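Local structure of CD1-2 antigen (3DBX) at residues Q11-L15 / F170-L175; R133-V137 / S149-T153; P191-A197 / L279-W283. The protein probably binds lipid in an MHC class I-like groove and displays it at the cell surface, as other CD1 antigens do. One frame throughout, in Å; residues are numbered along the deposited sequence.

Contact 1 (Q11-L15 / F170-L175); sequences QFFQL and FPNYIL
With CG anti to the backbone N (chi1 -175°), Phe13 sends its ring from the sheet to the helix, where Tyr173, whose CG is likewise anti to N, reaches out to meet it. The setting is the MHC class I-like platform, an antiparallel sheet roofed by helices: strand 12-21 lies in the floor and helix 156-180 passes above, the axes of the local segments coming within 9.2 Å. Three rings form an aromatic cluster. Phe13 turns an edge to the face of Phe170, the centroids 5.4 Å apart and the planes at 64°, and its CE2 stands over the centre of the Phe170 ring. In the second pair Phe13 is the face: the edge of Tyr173 is directed at it in an offset T-shaped stack, planes at 81°, with Tyr173 CE2 3.8 Å from Phe13 CZ. One ring is thus used both ways, which tends to fix its rotation.

Ile174 packs beside the cluster. Its CG1 lies 3.7 Å from Phe13 CB, while the other branch, CG2, meets Gln11 at CA and CB, the two side chains crossing at about a right angle. Phe166, one turn earlier on the helix, meets the Phe170 ring nearly perpendicularly, and Cys105 of strand 97-107 touches both Phe170 and Ile174. The contact is largely buried and made by apolar packing, to which Gln11 adds its CA, CB and CG. Further along the strand, Leu15, whose side chain is about 4 Å from bound palmitic acid at the nearest atoms, places CD1 4.1 Å from Phe170 CZ.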
# COMPACT_ATOMS: atom_id res chain seq x y z
N GLN A 11 -1.95 -9.90 13.57
CA GLN A 11 -2.71 -11.11 13.24
C GLN A 11 -3.75 -10.86 12.14
O GLN A 11 -4.87 -11.39 12.18
CB GLN A 11 -3.33 -11.71 14.51
CG GLN A 11 -2.25 -12.15 15.49
CD GLN A 11 -2.79 -12.57 16.82
OE1 GLN A 11 -3.38 -11.77 17.55
NE2 GLN A 11 -2.58 -13.83 17.17
N PHE A 12 -3.36 -10.03 11.17
CA PHE A 12 -4.19 -9.69 10.02
C PHE A 12 -3.45 -10.14 8.76
O PHE A 12 -2.45 -9.52 8.34
CB PHE A 12 -4.49 -8.18 9.99
CG PHE A 12 -5.52 -7.74 8.94
CD1 PHE A 12 -6.40 -8.64 8.34
CD2 PHE A 12 -5.64 -6.39 8.59
CE1 PHE A 12 -7.35 -8.22 7.39
CE2 PHE A 12 -6.59 -5.97 7.66
CZ PHE A 12 -7.45 -6.89 7.06
N PHE A 13 -3.96 -11.22 8.18
CA PHE A 13 -3.43 -11.81 6.96
C PHE A 13 -4.25 -11.37 5.75
O PHE A 13 -5.46 -11.50 5.76
CB PHE A 13 -3.47 -13.33 7.09
CG PHE A 13 -2.84 -14.04 5.95
CD1 PHE A 13 -1.46 -13.96 5.73
CD2 PHE A 13 -3.61 -14.79 5.08
CE1 PHE A 13 -0.85 -14.62 4.67
CE2 PHE A 13 -3.01 -15.46 4.00
CZ PHE A 13 -1.63 -15.38 3.81
N GLN A 14 -3.58 -10.85 4.73
CA GLN A 14 -4.23 -10.36 3.51
C GLN A 14 -3.54 -10.86 2.26
O GLN A 14 -2.33 -11.02 2.24
CB GLN A 14 -4.23 -8.84 3.48
CG GLN A 14 -5.08 -8.18 4.54
CD GLN A 14 -5.15 -6.67 4.34
OE1 GLN A 14 -6.03 -6.17 3.66
NE2 GLN A 14 -4.20 -5.95 4.93
N LEU A 15 -4.34 -11.05 1.21
CA LEU A 15 -3.90 -11.48 -0.09
C LEU A 15 -4.46 -10.49 -1.12
O LEU A 15 -5.65 -10.15 -1.11
CB LEU A 15 -4.44 -12.88 -0.39
CG LEU A 15 -3.97 -14.10 0.40
CD1 LEU A 15 -4.89 -15.31 0.11
CD2 LEU A 15 -2.54 -14.44 0.06
N PHE A 170 -6.08 -20.60 7.39
CA PHE A 170 -5.47 -19.27 7.59
C PHE A 170 -5.20 -18.91 9.06
O PHE A 170 -4.13 -18.37 9.34
CB PHE A 170 -6.24 -18.15 6.87
CG PHE A 170 -6.21 -18.23 5.37
CD1 PHE A 170 -5.38 -19.14 4.70
CD2 PHE A 170 -6.98 -17.35 4.61
CE1 PHE A 170 -5.34 -19.20 3.30
CE2 PHE A 170 -6.95 -17.39 3.20
CZ PHE A 170 -6.12 -18.31 2.55
N PRO A 171 -6.15 -19.17 10.00
CA PRO A 171 -5.90 -19.00 11.44
C PRO A 171 -4.67 -19.73 12.02
O PRO A 171 -3.90 -19.11 12.77
CB PRO A 171 -7.20 -19.50 12.09
CG PRO A 171 -8.21 -19.23 11.09
CD PRO A 171 -7.56 -19.55 9.77
N ASN A 172 -4.52 -21.03 11.73
CA ASN A 172 -3.30 -21.77 12.09
C ASN A 172 -2.00 -21.15 11.53
O ASN A 172 -0.99 -21.09 12.23
CB ASN A 172 -3.40 -23.24 11.68
CG ASN A 172 -4.21 -24.08 12.67
OD1 ASN A 172 -5.34 -23.71 13.04
ND2 ASN A 172 -3.65 -25.21 13.10
N TYR A 173 -2.06 -20.69 10.28
CA TYR A 173 -0.93 -20.06 9.59
C TYR A 173 -0.49 -18.74 10.26
O TYR A 173 0.71 -18.55 10.51
CB TYR A 173 -1.32 -19.83 8.12
CG TYR A 173 -0.21 -19.42 7.18
CD1 TYR A 173 1.05 -20.00 7.22
CD2 TYR A 173 -0.46 -18.46 6.21
CE1 TYR A 173 2.07 -19.60 6.30
CE2 TYR A 173 0.52 -18.07 5.31
CZ TYR A 173 1.78 -18.64 5.36
OH TYR A 173 2.72 -18.21 4.44
N ILE A 174 -1.44 -17.87 10.55
CA ILE A 174 -1.19 -16.60 11.25
C ILE A 174 -0.45 -16.85 12.57
O ILE A 174 0.55 -16.20 12.89
CB ILE A 174 -2.51 -15.84 11.53
CG1 ILE A 174 -3.15 -15.34 10.23
CG2 ILE A 174 -2.28 -14.68 12.47
CD1 ILE A 174 -4.61 -14.86 10.37
N LEU A 175 -0.97 -17.83 13.32
CA LEU A 175 -0.46 -18.21 14.63
C LEU A 175 0.99 -18.65 14.58
O LEU A 175 1.82 -18.21 15.38
CB LEU A 175 -1.34 -19.32 15.21
CG LEU A 175 -2.31 -18.93 16.32
CD1 LEU A 175 -3.20 -17.77 15.90
CD2 LEU A 175 -3.13 -20.13 16.75

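Contact 2 (R133-V137 / S149-T153); sequences RERWV and SNTLT
Trp136 lays its indole against Leu152 of helix 143-154, while its CB meets Thr153. Strand 135-138 is one of the two outermost strands of the MHC class I-like platform sheet within this chain and enters through a G1 beta bulge, in which Glu134 and Arg135 both face Glu130; the local axes of strand and helix run nearly antiparallel. At the root, Trp136 CB lies 3.4 Å from Thr153 OG1. Further out, CG and CD1 come under Leu152, with CD1 3.5 Å from Leu152 CB. This CB sits only 12° off the normal of the five-membered ring, a CH-pi contact over the face. At the ring fusion, CD2 and CE2 are reached by both Leu152 CB and CD1. The six-membered ring belongs to the leucine's methyl: CE3 is 3.7 Å from Leu152 CD1, and CH2, at the far end, is still 4.1 Å from that same CD1. One leucine therefore spans the length of the indole. Palmitic acid touches both Trp136 and Leu152, so the pair lines the lipid site.

The polar part lies beside the root. Trp136 N donates to Thr153 OG1 over 3.2 Å, with an N-H...O angle of 150°. Thr153 OG1 in turn donates to Ser149 O at 2.7 Å, nearly along the C=O axis (161°). Ser149 O also accepts from Thr153 N, so two donors from one residue share it, and the hydroxyl works as a relay between the strand's N-H and the helix backbone. The other branch, CG2, which is anti to the backbone N, packs on the strand, 4.0 Å from Arg135 CG.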
# COMPACT_ATOMS: atom_id res chain seq x y z
N ARG A 133 -23.84 -16.40 5.05
CA ARG A 133 -24.95 -16.74 4.16
C ARG A 133 -24.59 -17.80 3.10
O ARG A 133 -25.43 -18.14 2.26
CB ARG A 133 -25.49 -15.47 3.48
N GLU A 134 -23.35 -18.30 3.13
CA GLU A 134 -22.87 -19.31 2.18
C GLU A 134 -23.17 -18.90 0.73
O GLU A 134 -23.68 -19.70 -0.07
CB GLU A 134 -23.46 -20.70 2.53
CG GLU A 134 -22.75 -21.87 1.87
CD GLU A 134 -23.12 -23.23 2.46
OE1 GLU A 134 -24.32 -23.59 2.49
OE2 GLU A 134 -22.18 -23.94 2.88
N ARG A 135 -22.86 -17.65 0.40
CA ARG A 135 -23.32 -17.00 -0.84
C ARG A 135 -22.35 -15.95 -1.37
O ARG A 135 -21.75 -15.20 -0.60
CB ARG A 135 -24.68 -16.35 -0.58
CG ARG A 135 -25.37 -15.74 -1.80
CD ARG A 135 -26.71 -15.11 -1.43
NE ARG A 135 -26.58 -13.90 -0.61
CZ ARG A 135 -27.46 -13.53 0.32
NH1 ARG A 135 -28.53 -14.27 0.57
NH2 ARG A 135 -27.26 -12.41 1.02
N TRP A 136 -22.21 -15.90 -2.69
CA TRP A 136 -21.52 -14.80 -3.38
C TRP A 136 -22.55 -13.74 -3.81
O TRP A 136 -23.58 -14.08 -4.42
CB TRP A 136 -20.79 -15.32 -4.61
CG TRP A 136 -19.56 -16.09 -4.27
CD1 TRP A 136 -19.48 -17.40 -3.91
CD2 TRP A 136 -18.21 -15.60 -4.29
NE1 TRP A 136 -18.17 -17.75 -3.68
CE2 TRP A 136 -17.37 -16.67 -3.91
CE3 TRP A 136 -17.63 -14.35 -4.58
CZ2 TRP A 136 -15.98 -16.54 -3.82
CZ3 TRP A 136 -16.25 -14.22 -4.49
CH2 TRP A 136 -15.44 -15.31 -4.11
N VAL A 137 -22.27 -12.47 -3.50
CA VAL A 137 -23.21 -11.37 -3.71
C VAL A 137 -22.71 -10.37 -4.77
O VAL A 137 -21.55 -9.92 -4.70
CB VAL A 137 -23.50 -10.59 -2.39
CG1 VAL A 137 -24.89 -9.98 -2.43
CG2 VAL A 137 -23.36 -11.49 -1.17
N SER A 149 -21.37 -14.28 -9.99
CA SER A 149 -21.98 -14.48 -8.67
C SER A 149 -22.78 -15.79 -8.62
O SER A 149 -22.78 -16.47 -7.59
CB SER A 149 -22.89 -13.30 -8.33
OG SER A 149 -23.37 -13.38 -6.99
N ASN A 150 -23.45 -16.13 -9.73
CA ASN A 150 -24.31 -17.32 -9.81
C ASN A 150 -23.52 -18.63 -9.91
O ASN A 150 -23.89 -19.69 -9.22
CB ASN A 150 -25.29 -17.21 -10.98
CG ASN A 150 -26.47 -16.30 -10.66
OD1 ASN A 150 -26.71 -15.97 -9.38
ND2 ASN A 150 -27.23 -15.88 -11.83
N THR A 151 -22.45 -18.55 -10.81
CA THR A 151 -21.54 -19.69 -10.99
C THR A 151 -20.83 -20.02 -9.68
O THR A 151 -20.69 -21.19 -9.32
CB THR A 151 -20.49 -19.39 -12.10
OG1 THR A 151 -21.14 -18.89 -13.28
CG2 THR A 151 -19.71 -20.65 -12.47
N LEU A 152 -20.37 -18.99 -8.97
CA LEU A 152 -19.65 -19.20 -7.72
C LEU A 152 -20.52 -19.77 -6.59
O LEU A 152 -20.10 -20.70 -5.89
CB LEU A 152 -18.92 -17.92 -7.28
CG LEU A 152 -17.65 -17.56 -8.08
CD1 LEU A 152 -17.21 -16.13 -7.77
CD2 LEU A 152 -16.52 -18.56 -7.81
N THR A 153 -21.74 -19.23 -6.44
CA THR A 153 -22.66 -19.69 -5.39
C THR A 153 -23.10 -21.12 -5.67
O THR A 153 -23.19 -21.92 -4.74
CB THR A 153 -23.89 -18.76 -5.25
OG1 THR A 153 -23.46 -17.40 -5.18
CG2 THR A 153 -24.67 -19.08 -3.98

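Contact 3 (P191-A197 / L279-W283); sequences PMAVVFA and LLVPW
Val195 and Val281 face each other at the middle of this contact, with Val195 CG2 3.6 Å from Val281 CG1 and 3.4 Å from Val281 O. The two valines interleave, each running alongside the other the opposite way, instead of meeting end to end. Towards the start of the first strand, the methyl of Ala193 rests between two partners, 3.8 Å from Leu279 CD2 and 3.9 Å from Val281 CG2. The same Leu279 CD2 extends to Pro191, whose CG is 4.0 Å away. In the other direction Val195 CG1 approaches Trp283 CB at 3.7 Å, valine and tryptophan crossing at about a right angle. With CG anti to its backbone N (chi1 171°), Trp283 carries its indole on along the neighbouring strand, bringing NE1 to 3.6 Å from Ala197 CB.

Alternation of the strand explains this row: Ala193, Val195 and Ala197 turn their CB atoms to 279-283, whereas Met192, Val194 and Phe196 turn theirs away. The local strand axes are 6.8 Å apart and inclined by 20° with the same N-to-C sense, yet the strands share no hydrogen bonds. Each is hydrogen-bonded to a neighbour in its own sheet: 192-200 to 204-214, and 279-282 to 265-270. This is the immunoglobulin C1-set sandwich, its first and last strands closing one margin between the two sheets. Val195 also touches Cys267, which forms the domain's disulfide with Cys209, and Phe196, on the reverse side of its strand, packs on an acidic side chain of another protein chain.

Contact between the segments is made mainly by methyl groups, with a proline ring, an indole and the carbonyl edge of 281-282; cohesion therefore rests on shape and on shielding apolar surface, with backbone pairing left to the flanking strands.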
# COMPACT_ATOMS: atom_id res chain seq x y z
N PRO A 191 10.10 7.86 15.51
CA PRO A 191 10.16 8.89 14.49
C PRO A 191 11.17 9.95 14.86
O PRO A 191 11.52 10.07 16.05
CB PRO A 191 8.73 9.48 14.52
CG PRO A 191 8.32 9.34 15.94
CD PRO A 191 8.86 7.98 16.32
N MET A 192 11.63 10.70 13.86
CA MET A 192 12.35 11.94 14.14
C MET A 192 11.56 13.00 13.42
O MET A 192 10.88 12.68 12.47
CB MET A 192 13.82 11.92 13.69
CG MET A 192 14.12 11.64 12.26
SD MET A 192 15.82 12.22 11.82
CE MET A 192 15.54 14.00 11.71
N ALA A 193 11.61 14.25 13.88
CA ALA A 193 10.76 15.30 13.27
C ALA A 193 11.50 16.63 13.14
O ALA A 193 12.42 16.93 13.90
CB ALA A 193 9.44 15.47 14.03
N VAL A 194 11.12 17.39 12.13
CA VAL A 194 11.72 18.69 11.88
C VAL A 194 10.57 19.65 11.60
O VAL A 194 9.55 19.24 11.01
CB VAL A 194 12.77 18.68 10.72
CG1 VAL A 194 14.03 17.84 11.09
CG2 VAL A 194 12.19 18.22 9.36
N VAL A 195 10.72 20.90 12.06
CA VAL A 195 9.72 21.96 11.84
C VAL A 195 10.38 23.13 11.10
O VAL A 195 11.48 23.58 11.47
CB VAL A 195 9.11 22.44 13.18
CG1 VAL A 195 8.21 23.64 12.96
CG2 VAL A 195 8.28 21.34 13.83
N PHE A 196 9.75 23.60 10.02
CA PHE A 196 10.22 24.81 9.34
C PHE A 196 9.03 25.61 8.78
O PHE A 196 7.91 25.11 8.79
CB PHE A 196 11.23 24.47 8.23
CG PHE A 196 10.75 23.37 7.30
CD1 PHE A 196 10.93 22.02 7.65
CD2 PHE A 196 10.10 23.68 6.13
CE1 PHE A 196 10.48 21.00 6.82
CE2 PHE A 196 9.63 22.66 5.27
CZ PHE A 196 9.84 21.33 5.60
N ALA A 197 9.28 26.84 8.34
CA ALA A 197 8.22 27.71 7.82
C ALA A 197 8.45 28.08 6.38
O ALA A 197 9.60 28.30 5.96
CB ALA A 197 8.10 28.97 8.67
N LEU A 279 7.27 13.22 21.11
CA LEU A 279 8.27 14.00 20.46
C LEU A 279 7.65 15.39 20.30
O LEU A 279 6.59 15.52 19.67
CB LEU A 279 8.51 13.38 19.08
CG LEU A 279 9.43 13.98 18.05
CD1 LEU A 279 10.84 14.20 18.61
CD2 LEU A 279 9.42 13.02 16.88
N LEU A 280 8.31 16.42 20.85
CA LEU A 280 7.81 17.78 20.78
C LEU A 280 8.86 18.70 20.11
O LEU A 280 9.99 18.86 20.63
CB LEU A 280 7.45 18.29 22.18
CG LEU A 280 6.96 19.74 22.22
CD1 LEU A 280 5.51 19.82 21.75
CD2 LEU A 280 7.12 20.33 23.59
N VAL A 281 8.46 19.32 19.00
CA VAL A 281 9.36 20.09 18.14
C VAL A 281 8.85 21.52 17.92
O VAL A 281 7.89 21.72 17.17
CB VAL A 281 9.62 19.37 16.78
CG1 VAL A 281 10.75 20.03 16.05
CG2 VAL A 281 10.00 17.90 17.02
N PRO A 282 9.47 22.52 18.58
CA PRO A 282 9.05 23.93 18.50
C PRO A 282 9.33 24.51 17.14
O PRO A 282 10.24 24.04 16.44
CB PRO A 282 9.96 24.62 19.55
CG PRO A 282 10.49 23.53 20.40
CD PRO A 282 10.63 22.36 19.48
N TRP A 283 8.52 25.49 16.73
CA TRP A 283 8.89 26.32 15.59
C TRP A 283 9.70 27.50 16.09
O TRP A 283 9.20 28.34 16.83
CB TRP A 283 7.68 26.83 14.83
CG TRP A 283 8.05 27.87 13.80
CD1 TRP A 283 9.12 27.82 12.94
CD2 TRP A 283 7.36 29.09 13.50
NE1 TRP A 283 9.14 28.94 12.14
CE2 TRP A 283 8.07 29.73 12.46
CE3 TRP A 283 6.21 29.70 14.01
CZ2 TRP A 283 7.66 30.94 11.91
CZ3 TRP A 283 5.79 30.90 13.47
CH2 TRP A 283 6.53 31.52 12.42

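Contacts 1 and 2 both join a helix to the same platform sheet, through consecutive helices, with centres 24 Å apart and their nearest atoms about 11 Å apart. Contact 1 is the more deeply buried, held by apolar and aromatic packing without a polar bond between its segments and resting on edge-to-face aromatic pairs; contact 2, on an edge strand, is partly buried and adds a hydroxyl-mediated backbone bond to its aromatic packing. Each has a leucine close to palmitic acid. Contact 3 belongs to the immunoglobulin domain, its centre about 52 Å from that of contact 2, and lies at the surface. There strand faces strand across two sheets, and aliphatic side chains and one indole take the place of the aromatic cluster.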